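Local coordinates for glycosylation Associate Protein 2 (Streptococcus agalactiae serotype V, PDB 6OYC) that probably acts with its Gap partner proteins in the glycosylation and accessory Sec secretion of streptococcal surface adhesins, perhaps as a carbohydrate-modifying alpha/beta-hydrolase-like protein, at residues Tyr84-Pro89 / Arg103-Gln108; Val203-Val208 / Ala216-Phe221; Lys383-Ala388 / Asp447-Thr452; Ile391-Phe396 / Gly489-Cys494. All coordinates share one frame; numbering follows the deposited sequence.

From the N terminus, contact 1 comes first: it closes a short loop through helix 96-104 and joins the last two strands of the five-stranded parallel sheet. Contact 2 follows in series as a hairpin at the border of a five-stranded antiparallel sheet; its centre is about 35 Å from that of contact 1. The two remaining contacts lie at the ends of strands of the eight-stranded mixed sheet. Contact 3 ties the entrances of strands 388-392 and 452-458, while contact 4 joins the exit of strand 388-392 to the loop after strand 482-487. Their segments alternate along the chain, so these loops cross, with centres about 22 Å apart.

Contact 1: residues Tyr84-Pro89 / Arg103-Gln108; sequences YEVFYP and RSKMAQ
Y84 to Y88 meet K105 to Q108 where a beta-alpha-beta unit returns to its sheet, strand 86-89 leading through helix 96-104 into strand 108-110. Main-chain hydrogen bonds set the parallel register. V86 O accepts from Q108 N (2.8 Å) and Y88 N donates to Q108 O (3.0 Å), so Q108 is gripped through both its N-H and its C=O by the residues that flank F87. Before the strand begins, Y84 N also donates to K105 O at 2.8 Å. The positive phi of M106 belongs to a Schellman motif that ends the helix, and it turns the chain from this first bond into the strand.

Apolar contacts fill in between. M106 lies beside Y84 with CB over one ring face, a CH-pi contact 3.9 Å from the centroid, while its bent chain brings CE near the phenol oxygen, which itself bonds to F288 O. V86 splits its branches: CG1 faces the methyl of A107, and CG2 packs on K105 CB at 3.6 Å before the lysine chain bends off to F81 O and S78 O. F87 and Q108 run alongside each other, ring and amide planes 30° apart, with F87 CE2 against Q108 CB at 3.6 Å.

One side-chain hydrogen bond completes the set. With CG beside the backbone N (chi1 -52°), Q108 extends back along F87 to Y84, and its amide also donates to L266 O. Q108 NE2 lies in the carbonyl plane of Y84, on a lone pair of Y84 O, 3.0 Å away, with a fairly straight N-H...O angle of 166°.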
# COMPACT_ATOMS: atom_id res chain seq x y z
N TYR B 84 -8.76 -2.40 -12.97
CA TYR B 84 -9.13 -1.17 -12.26
C TYR B 84 -9.23 0.05 -13.16
O TYR B 84 -9.55 1.14 -12.66
CB TYR B 84 -8.14 -0.86 -11.13
CG TYR B 84 -8.03 -2.00 -10.16
CD1 TYR B 84 -9.13 -2.38 -9.39
CD2 TYR B 84 -6.86 -2.72 -10.04
CE1 TYR B 84 -9.05 -3.44 -8.50
CE2 TYR B 84 -6.77 -3.78 -9.16
CZ TYR B 84 -7.88 -4.14 -8.40
OH TYR B 84 -7.81 -5.21 -7.52
N GLU B 85 -8.99 -0.10 -14.47
CA GLU B 85 -9.17 1.00 -15.41
C GLU B 85 -10.56 1.03 -16.00
O GLU B 85 -10.85 1.90 -16.83
CB GLU B 85 -8.13 0.93 -16.54
CG GLU B 85 -6.72 1.24 -16.07
CD GLU B 85 -5.71 1.34 -17.22
OE1 GLU B 85 -6.07 1.01 -18.38
OE2 GLU B 85 -4.56 1.72 -16.95
N VAL B 86 -11.44 0.12 -15.61
CA VAL B 86 -12.76 0.00 -16.20
C VAL B 86 -13.78 0.46 -15.18
O VAL B 86 -13.65 0.16 -13.98
CB VAL B 86 -13.02 -1.44 -16.68
CG1 VAL B 86 -14.43 -1.58 -17.28
CG2 VAL B 86 -11.96 -1.83 -17.69
N PHE B 87 -14.80 1.19 -15.65
CA PHE B 87 -15.78 1.78 -14.76
C PHE B 87 -17.19 1.48 -15.23
O PHE B 87 -17.48 1.55 -16.43
CB PHE B 87 -15.53 3.29 -14.65
CG PHE B 87 -14.24 3.61 -13.98
CD1 PHE B 87 -13.04 3.58 -14.70
CD2 PHE B 87 -14.19 3.90 -12.62
CE1 PHE B 87 -11.82 3.84 -14.08
CE2 PHE B 87 -12.98 4.17 -12.00
CZ PHE B 87 -11.79 4.14 -12.73
N TYR B 88 -18.07 1.19 -14.28
CA TYR B 88 -19.37 0.62 -14.59
C TYR B 88 -20.32 1.02 -13.46
O TYR B 88 -19.89 1.09 -12.31
CB TYR B 88 -19.25 -0.90 -14.71
CG TYR B 88 -20.53 -1.65 -15.03
CD1 TYR B 88 -20.91 -1.88 -16.35
CD2 TYR B 88 -21.34 -2.16 -14.01
CE1 TYR B 88 -22.08 -2.57 -16.66
CE2 TYR B 88 -22.52 -2.86 -14.31
CZ TYR B 88 -22.87 -3.07 -15.64
OH TYR B 88 -24.02 -3.75 -15.96
N PRO B 89 -21.59 1.30 -13.76
CA PRO B 89 -22.47 1.86 -12.73
C PRO B 89 -22.66 0.89 -11.57
O PRO B 89 -22.82 -0.32 -11.76
CB PRO B 89 -23.79 2.10 -13.48
CG PRO B 89 -23.39 2.19 -14.90
CD PRO B 89 -22.28 1.21 -15.06
N ARG B 103 -15.38 -8.50 -14.49
CA ARG B 103 -14.65 -9.28 -13.49
C ARG B 103 -13.19 -9.42 -13.88
O ARG B 103 -12.30 -9.26 -13.03
CB ARG B 103 -15.32 -10.64 -13.33
CG ARG B 103 -14.67 -11.54 -12.33
CD ARG B 103 -15.45 -12.84 -12.21
NE ARG B 103 -14.67 -13.85 -11.52
CZ ARG B 103 -14.56 -13.90 -10.19
NH1 ARG B 103 -15.20 -13.00 -9.44
NH2 ARG B 103 -13.81 -14.84 -9.62
N SER B 104 -12.92 -9.70 -15.15
CA SER B 104 -11.52 -9.85 -15.53
C SER B 104 -10.76 -8.54 -15.41
O SER B 104 -9.53 -8.56 -15.27
CB SER B 104 -11.41 -10.39 -16.96
OG SER B 104 -11.66 -9.36 -17.90
N LYS B 105 -11.46 -7.41 -15.43
CA LYS B 105 -10.80 -6.11 -15.34
C LYS B 105 -10.98 -5.46 -13.97
O LYS B 105 -10.66 -4.27 -13.82
CB LYS B 105 -11.31 -5.18 -16.44
CG LYS B 105 -11.09 -5.71 -17.84
CD LYS B 105 -9.62 -5.98 -18.09
CE LYS B 105 -9.35 -6.10 -19.58
NZ LYS B 105 -7.93 -6.43 -19.82
N MET B 106 -11.47 -6.21 -12.99
CA MET B 106 -11.80 -5.68 -11.66
C MET B 106 -12.49 -4.32 -11.76
O MET B 106 -12.10 -3.37 -11.09
CB MET B 106 -10.55 -5.57 -10.78
CG MET B 106 -9.75 -6.86 -10.68
SD MET B 106 -10.69 -8.20 -9.90
CE MET B 106 -10.48 -7.81 -8.17
N ALA B 107 -13.50 -4.24 -12.62
CA ALA B 107 -14.13 -2.96 -12.90
C ALA B 107 -14.53 -2.26 -11.61
O ALA B 107 -15.09 -2.88 -10.70
CB ALA B 107 -15.36 -3.15 -13.79
N GLN B 108 -14.21 -0.97 -11.53
CA GLN B 108 -14.64 -0.14 -10.41
C GLN B 108 -16.07 0.32 -10.63
O GLN B 108 -16.47 0.64 -11.76
CB GLN B 108 -13.71 1.08 -10.25
CG GLN B 108 -12.21 0.74 -10.17
CD GLN B 108 -11.41 1.78 -9.39
OE1 GLN B 108 -11.86 2.25 -8.36
NE2 GLN B 108 -10.21 2.12 -9.88

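Contact 2: residues Val203-Val208 / Ala216-Phe221; sequences VISLIV and AKEWYF. With SO4 (sulfate ion), chain P.
I204 stands between two aromatic residues of the facing strand and offers a different branch to each. Its CG2 methyl approaches the benzo side of W219, 4.1 Å from W219 CE3, and its CG1 arm reaches the other way, so that CD1 meets the edge of the F221 ring near its plane, 3.9 Å from F221 CD2. The indole also reaches across to L206 on the partner strand: W219 CG is anti to its own carbonyl carbon, which swings the six-membered ring over, and L206 CB comes to it obliquely, 3.9 Å from W219 CZ3. The two side chains lie side by side, pointing the same way. K217 CG covers one face of the indole, offset toward its rim. L240 of the adjacent strand 238-247 and L232 of strand 230-232, from another sheet, pack on the same face of the hairpin.

The pair forms a beta hairpin, strand 198-208 with strand 215-222, and the latter is the outermost strand of a five-stranded antiparallel sheet. I204 and W219 are a hydrogen-bonded pair, with bonds of 2.9 Å from I204 N to W219 O and from W219 N to I204 O. Toward the turn, V208 CG2 presses on A216 CB at 3.4 Å, a snug methyl-methyl contact.

On the reverse face, E218 folds over S205; the modelled OG to OE1 separation is too short to trust in detail, but K243 also bonds to that hydroxyl. V203 CG1 lies against the same carboxylate. At the outer edge of the indole, W219 NE1 donates to O3 of a sulfate ion, probably from the crystallisation liquor, at 3.1 Å, and K217 CE lies beside this ion.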
# COMPACT_ATOMS: atom_id res chain seq x y z
N VAL B 203 -5.65 22.60 11.62
CA VAL B 203 -5.81 23.69 10.66
C VAL B 203 -4.73 23.56 9.60
O VAL B 203 -3.54 23.41 9.91
CB VAL B 203 -5.78 25.07 11.34
CG1 VAL B 203 -5.82 26.16 10.30
CG2 VAL B 203 -6.94 25.19 12.31
N ILE B 204 -5.14 23.57 8.34
CA ILE B 204 -4.27 23.29 7.21
C ILE B 204 -4.40 24.48 6.27
O ILE B 204 -5.50 24.77 5.78
CB ILE B 204 -4.67 21.97 6.51
CG1 ILE B 204 -4.61 20.84 7.52
CG2 ILE B 204 -3.77 21.66 5.30
CD1 ILE B 204 -5.35 19.64 7.11
N SER B 205 -3.28 25.17 6.03
CA SER B 205 -3.23 26.40 5.24
C SER B 205 -2.41 26.19 3.96
O SER B 205 -1.25 25.77 4.02
CB SER B 205 -2.62 27.55 6.06
OG SER B 205 -3.27 27.75 7.31
N LEU B 206 -3.01 26.52 2.82
CA LEU B 206 -2.35 26.36 1.52
C LEU B 206 -1.63 27.66 1.14
O LEU B 206 -2.27 28.66 0.79
CB LEU B 206 -3.36 25.96 0.46
CG LEU B 206 -2.85 25.84 -0.98
CD1 LEU B 206 -1.67 24.87 -1.06
CD2 LEU B 206 -4.01 25.39 -1.88
N ILE B 207 -0.30 27.64 1.20
CA ILE B 207 0.53 28.78 0.79
C ILE B 207 0.80 28.66 -0.71
O ILE B 207 1.36 27.66 -1.16
CB ILE B 207 1.85 28.81 1.59
CG1 ILE B 207 1.58 28.92 3.10
CG2 ILE B 207 2.77 29.96 1.12
CD1 ILE B 207 2.49 28.06 3.97
N VAL B 208 0.41 29.69 -1.47
CA VAL B 208 0.51 29.62 -2.93
C VAL B 208 1.96 29.47 -3.36
O VAL B 208 2.86 30.13 -2.82
CB VAL B 208 -0.10 30.86 -3.60
CG1 VAL B 208 0.18 30.85 -5.12
CG2 VAL B 208 -1.57 30.94 -3.33
N ALA B 216 -3.94 30.85 0.08
CA ALA B 216 -5.07 30.84 -0.84
C ALA B 216 -6.26 30.07 -0.29
O ALA B 216 -7.38 30.27 -0.77
CB ALA B 216 -4.69 30.23 -2.20
N LYS B 217 -6.06 29.18 0.68
CA LYS B 217 -7.11 28.27 1.09
C LYS B 217 -6.73 27.67 2.43
O LYS B 217 -5.55 27.35 2.66
CB LYS B 217 -7.33 27.16 0.04
CG LYS B 217 -8.45 26.16 0.37
CD LYS B 217 -9.65 26.29 -0.59
CE LYS B 217 -10.89 25.49 -0.11
NZ LYS B 217 -11.46 25.93 1.22
N GLU B 218 -7.72 27.54 3.31
CA GLU B 218 -7.56 26.89 4.60
C GLU B 218 -8.68 25.89 4.79
O GLU B 218 -9.84 26.20 4.49
CB GLU B 218 -7.59 27.87 5.79
CG GLU B 218 -6.34 28.66 6.00
CD GLU B 218 -6.22 29.20 7.42
OE1 GLU B 218 -5.11 29.13 7.99
OE2 GLU B 218 -7.24 29.69 7.96
N TRP B 219 -8.34 24.72 5.34
CA TRP B 219 -9.31 23.75 5.83
C TRP B 219 -9.10 23.50 7.32
O TRP B 219 -8.03 23.78 7.87
CB TRP B 219 -9.17 22.40 5.11
CG TRP B 219 -9.18 22.40 3.60
CD1 TRP B 219 -10.23 22.05 2.80
CD2 TRP B 219 -8.08 22.70 2.72
NE1 TRP B 219 -9.86 22.13 1.48
CE2 TRP B 219 -8.55 22.51 1.40
CE3 TRP B 219 -6.76 23.12 2.92
CZ2 TRP B 219 -7.74 22.74 0.28
CZ3 TRP B 219 -5.95 23.33 1.81
CH2 TRP B 219 -6.44 23.14 0.49
N TYR B 220 -10.12 22.93 7.96
CA TYR B 220 -9.98 22.48 9.34
C TYR B 220 -10.63 21.11 9.49
O TYR B 220 -11.56 20.77 8.76
CB TYR B 220 -10.61 23.46 10.35
CG TYR B 220 -12.11 23.40 10.32
CD1 TYR B 220 -12.84 24.09 9.35
CD2 TYR B 220 -12.82 22.60 11.22
CE1 TYR B 220 -14.22 24.01 9.29
CE2 TYR B 220 -14.21 22.52 11.16
CZ TYR B 220 -14.90 23.22 10.20
OH TYR B 220 -16.28 23.15 10.12
N PHE B 221 -10.12 20.33 10.43
CA PHE B 221 -10.67 19.01 10.71
C PHE B 221 -10.52 18.73 12.20
O PHE B 221 -9.45 18.98 12.77
CB PHE B 221 -9.97 17.92 9.87
CG PHE B 221 -10.12 18.14 8.38
CD1 PHE B 221 -11.27 17.74 7.72
CD2 PHE B 221 -9.12 18.80 7.67
CE1 PHE B 221 -11.42 17.98 6.37
CE2 PHE B 221 -9.27 19.04 6.32
CZ PHE B 221 -10.41 18.63 5.66
S SO4 P . -13.02 22.32 -0.52
O1 SO4 P . -13.00 21.85 0.86
O2 SO4 P . -13.53 23.68 -0.54
O3 SO4 P . -11.64 22.26 -1.04
O4 SO4 P . -13.89 21.44 -1.31

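Contact 3: residues Lys383-Ala388 / Asp447-Thr452; sequences KLNPHA and DFSNTT
N385 to A388 run beside F448 to T452 and end in a single parallel beta bridge, A388 with T452, where T452 N donates to H387 O at 3.1 Å. Both segments are loops leading into adjacent strands, 388-392 and 452-458, of the mixed sheet of an alpha/beta-hydrolase-like domain. The second loop is shaped by a type I turn from F448 to T451 and, overlapping its start, by an Asx turn in which D447 OD1 accepts from S449 N.

N385 fills these overlapping turns. Its CG lies anti to the backbone N (chi1 -160°), which sends the amide into the mouth of the facing loop and uses both of its ends. N385 OD1 receives N450 N at 2.6 Å, in its carbonyl plane and on a lone pair, while N385 ND2 donates to S449 OG at 2.7 Å, nearly straight at 168° and only slightly out of the amide plane. With both ends held, the amide cannot readily flip. The D447 carboxylate is also close, crossing obliquely with its plane 46° from that of the amide, but its angle to N385 ND2 is poor, so any attraction is probably electrostatic. N450 answers with a weak bond from its own amide to N385 O.

H387 points away from the turn, its ring nitrogens bonded to D363 and D513, and P386 tucks against L365 and L367 of the neighbouring strand. T451 turns its hydroxyl back across the gap: T451 OG1 donates to P386 O at 2.8 Å, in the plane of that carbonyl.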
# COMPACT_ATOMS: atom_id res chain seq x y z
N LYS B 383 -0.64 -18.94 9.58
CA LYS B 383 -2.10 -18.98 9.62
C LYS B 383 -2.71 -19.33 8.28
O LYS B 383 -3.94 -19.47 8.19
CB LYS B 383 -2.65 -17.63 10.08
CG LYS B 383 -2.69 -17.46 11.58
CD LYS B 383 -1.31 -17.07 12.08
CE LYS B 383 -1.36 -16.11 13.26
NZ LYS B 383 -0.00 -15.52 13.47
N LEU B 384 -1.90 -19.48 7.24
CA LEU B 384 -2.42 -19.65 5.90
C LEU B 384 -2.08 -20.99 5.26
O LEU B 384 -2.72 -21.34 4.25
CB LEU B 384 -1.92 -18.51 5.00
CG LEU B 384 -2.51 -17.14 5.32
CD1 LEU B 384 -1.65 -16.02 4.75
CD2 LEU B 384 -3.91 -17.06 4.79
N ASN B 385 -1.13 -21.74 5.82
CA ASN B 385 -0.69 -23.04 5.30
C ASN B 385 -0.48 -22.97 3.78
O ASN B 385 -1.14 -23.69 3.03
CB ASN B 385 -1.68 -24.14 5.66
CG ASN B 385 -1.07 -25.53 5.59
OD1 ASN B 385 -0.04 -25.75 4.95
ND2 ASN B 385 -1.71 -26.49 6.24
N PRO B 386 0.40 -22.08 3.31
CA PRO B 386 0.54 -21.91 1.86
C PRO B 386 1.28 -23.08 1.22
O PRO B 386 1.93 -23.89 1.88
CB PRO B 386 1.36 -20.62 1.75
CG PRO B 386 2.20 -20.62 2.98
CD PRO B 386 1.32 -21.22 4.06
N HIS B 387 1.19 -23.13 -0.10
CA HIS B 387 1.96 -24.10 -0.86
C HIS B 387 3.45 -23.86 -0.71
O HIS B 387 4.23 -24.81 -0.55
CB HIS B 387 1.57 -24.04 -2.33
CG HIS B 387 2.35 -24.99 -3.18
ND1 HIS B 387 2.16 -26.35 -3.12
CD2 HIS B 387 3.33 -24.78 -4.08
CE1 HIS B 387 2.98 -26.94 -3.97
NE2 HIS B 387 3.71 -26.01 -4.56
N ALA B 388 3.88 -22.61 -0.77
CA ALA B 388 5.30 -22.29 -0.78
C ALA B 388 5.54 -20.92 -0.15
O ALA B 388 4.70 -20.03 -0.22
CB ALA B 388 5.86 -22.33 -2.20
N ASP B 447 0.51 -23.91 10.98
CA ASP B 447 0.35 -25.11 10.17
C ASP B 447 1.02 -24.89 8.83
O ASP B 447 0.49 -24.16 7.99
CB ASP B 447 -1.12 -25.46 9.98
CG ASP B 447 -1.32 -26.78 9.24
OD1 ASP B 447 -0.33 -27.34 8.69
OD2 ASP B 447 -2.46 -27.27 9.21
N PHE B 448 2.15 -25.56 8.62
CA PHE B 448 2.88 -25.53 7.36
C PHE B 448 2.84 -26.88 6.65
O PHE B 448 3.80 -27.29 5.98
CB PHE B 448 4.32 -25.08 7.58
CG PHE B 448 4.43 -23.68 8.10
CD1 PHE B 448 4.26 -23.41 9.45
CD2 PHE B 448 4.66 -22.62 7.23
CE1 PHE B 448 4.35 -22.11 9.94
CE2 PHE B 448 4.75 -21.32 7.70
CZ PHE B 448 4.60 -21.06 9.06
N SER B 449 1.71 -27.58 6.76
CA SER B 449 1.60 -28.92 6.16
C SER B 449 1.75 -28.86 4.64
O SER B 449 2.43 -29.71 4.05
CB SER B 449 0.28 -29.57 6.56
OG SER B 449 -0.82 -29.00 5.88
N ASN B 450 1.14 -27.87 4.00
CA ASN B 450 1.23 -27.72 2.55
C ASN B 450 2.56 -27.14 2.09
O ASN B 450 2.79 -27.09 0.87
CB ASN B 450 0.11 -26.80 2.04
CG ASN B 450 -1.24 -27.48 2.04
OD1 ASN B 450 -1.33 -28.71 2.03
ND2 ASN B 450 -2.31 -26.68 2.02
N THR B 451 3.44 -26.72 3.00
CA THR B 451 4.44 -25.70 2.69
C THR B 451 5.83 -26.27 2.41
O THR B 451 6.32 -27.13 3.14
CB THR B 451 4.56 -24.70 3.85
OG1 THR B 451 3.27 -24.35 4.35
CG2 THR B 451 5.26 -23.44 3.36
N THR B 452 6.46 -25.74 1.36
CA THR B 452 7.89 -25.87 1.11
C THR B 452 8.55 -24.49 1.23
O THR B 452 7.98 -23.49 0.81
CB THR B 452 8.15 -26.44 -0.29
OG1 THR B 452 7.35 -27.61 -0.49
CG2 THR B 452 9.63 -26.77 -0.49

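Contact 4: residues Ile391-Phe396 / Gly489-Cys494; sequences IGKPIF and GRHGDC
K393 and H491 make the close part of this contact. The methylene K393 CB sits 3.4 Å from H491 CE1, and K393 CD stands over one face of the imidazole, offset toward its rim. I395 approaches the ring obliquely and more loosely, its CG1 4.4 Å from H491 CE1. K393 has positive phi where the chain leaves strand 388-392, and beyond CG its side chain runs out extended along the histidine to the carbonyls of the turn that carries it.

The far end is looser and nearer solvent. There K393 NZ spans the type I turn from R490 to D493: it donates to H491 O at 3.1 Å, from a direction tilted 29° out of the carbonyl plane, and only weakly to D493 O at 3.3 Å. Exposed G492 lies between these two acceptors and adds little surface. One ammonium group thus ties together two carbonyls of the turn.

The imidazole is fixed from both ends, H491 ND1 bonding to D461 and H491 NE2 to S371. This arrangement is consistent with a Ser-His-Asp triad in an alpha/beta-hydrolase fold, with S371 on a nucleophile elbow. On that reading K393 is a second-shell residue: its aliphatic part lies against the ring and its amine holds the backbone of H491, so the contact would steady the histidine between its two polar partners while the lysine's charge is directed at carbonyl oxygens.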
# COMPACT_ATOMS: atom_id res chain seq x y z
N ILE B 391 11.64 -16.91 0.44
CA ILE B 391 12.15 -15.80 1.23
C ILE B 391 13.66 -15.71 1.09
O ILE B 391 14.34 -16.72 0.88
CB ILE B 391 11.74 -15.95 2.71
CG1 ILE B 391 11.92 -17.40 3.18
CG2 ILE B 391 10.28 -15.54 2.89
CD1 ILE B 391 11.78 -17.57 4.69
N GLY B 392 14.17 -14.48 1.17
CA GLY B 392 15.60 -14.21 1.13
C GLY B 392 16.04 -13.19 2.16
O GLY B 392 15.42 -12.13 2.32
N LYS B 393 17.14 -13.49 2.85
CA LYS B 393 17.73 -12.73 3.95
C LYS B 393 16.72 -12.64 5.09
O LYS B 393 16.29 -11.53 5.46
CB LYS B 393 18.18 -11.35 3.47
CG LYS B 393 19.02 -11.41 2.20
CD LYS B 393 19.58 -10.06 1.81
CE LYS B 393 20.73 -10.20 0.82
NZ LYS B 393 21.25 -8.88 0.35
N PRO B 394 16.35 -13.77 5.69
CA PRO B 394 15.23 -13.77 6.64
C PRO B 394 15.56 -13.00 7.91
O PRO B 394 16.70 -12.99 8.37
CB PRO B 394 15.02 -15.26 6.94
CG PRO B 394 16.39 -15.87 6.73
CD PRO B 394 16.99 -15.10 5.59
N ILE B 395 14.54 -12.35 8.46
CA ILE B 395 14.61 -11.72 9.77
C ILE B 395 13.43 -12.26 10.57
O ILE B 395 12.27 -11.99 10.23
CB ILE B 395 14.56 -10.19 9.69
CG1 ILE B 395 15.61 -9.67 8.72
CG2 ILE B 395 14.78 -9.60 11.08
CD1 ILE B 395 15.51 -8.19 8.45
N PHE B 396 13.72 -13.03 11.62
CA PHE B 396 12.69 -13.61 12.47
C PHE B 396 12.82 -13.21 13.93
O PHE B 396 11.83 -13.30 14.67
CB PHE B 396 12.70 -15.15 12.43
CG PHE B 396 12.58 -15.75 11.04
CD1 PHE B 396 11.86 -15.13 10.04
CD2 PHE B 396 13.19 -16.98 10.77
CE1 PHE B 396 11.77 -15.71 8.76
CE2 PHE B 396 13.09 -17.57 9.51
CZ PHE B 396 12.38 -16.93 8.50
N GLY B 489 29.05 -13.30 3.02
CA GLY B 489 28.99 -11.85 3.15
C GLY B 489 27.99 -11.43 4.21
O GLY B 489 27.22 -12.23 4.74
N ARG B 490 28.04 -10.13 4.53
CA ARG B 490 27.12 -9.55 5.49
C ARG B 490 25.76 -9.32 4.83
O ARG B 490 25.58 -9.54 3.63
CB ARG B 490 27.70 -8.25 6.06
CG ARG B 490 28.73 -8.48 7.16
CD ARG B 490 29.95 -7.60 6.96
NE ARG B 490 30.55 -7.80 5.64
CZ ARG B 490 31.40 -8.77 5.34
NH1 ARG B 490 31.78 -9.64 6.26
NH2 ARG B 490 31.89 -8.87 4.11
N HIS B 491 24.79 -8.87 5.63
CA HIS B 491 23.39 -8.78 5.19
C HIS B 491 23.22 -7.96 3.90
O HIS B 491 22.22 -8.15 3.21
CB HIS B 491 22.53 -8.18 6.30
CG HIS B 491 21.05 -8.29 6.06
ND1 HIS B 491 20.34 -9.44 6.31
CD2 HIS B 491 20.15 -7.38 5.61
CE1 HIS B 491 19.06 -9.24 6.02
NE2 HIS B 491 18.92 -8.00 5.59
N GLY B 492 24.17 -7.10 3.56
CA GLY B 492 23.99 -6.20 2.44
C GLY B 492 24.66 -6.58 1.13
O GLY B 492 24.46 -5.90 0.12
N ASP B 493 25.47 -7.64 1.13
CA ASP B 493 26.21 -8.02 -0.07
C ASP B 493 25.44 -9.05 -0.90
O ASP B 493 24.41 -9.59 -0.49
CB ASP B 493 27.58 -8.58 0.29
CG ASP B 493 28.28 -7.77 1.34
OD1 ASP B 493 28.89 -6.74 0.97
OD2 ASP B 493 28.21 -8.15 2.52
N CYS B 494 26.00 -9.34 -2.08
CA CYS B 494 25.40 -10.28 -3.02
C CYS B 494 23.94 -9.93 -3.30
O CYS B 494 23.12 -10.81 -3.59
CB CYS B 494 25.54 -11.73 -2.52
SG CYS B 494 27.25 -12.30 -2.37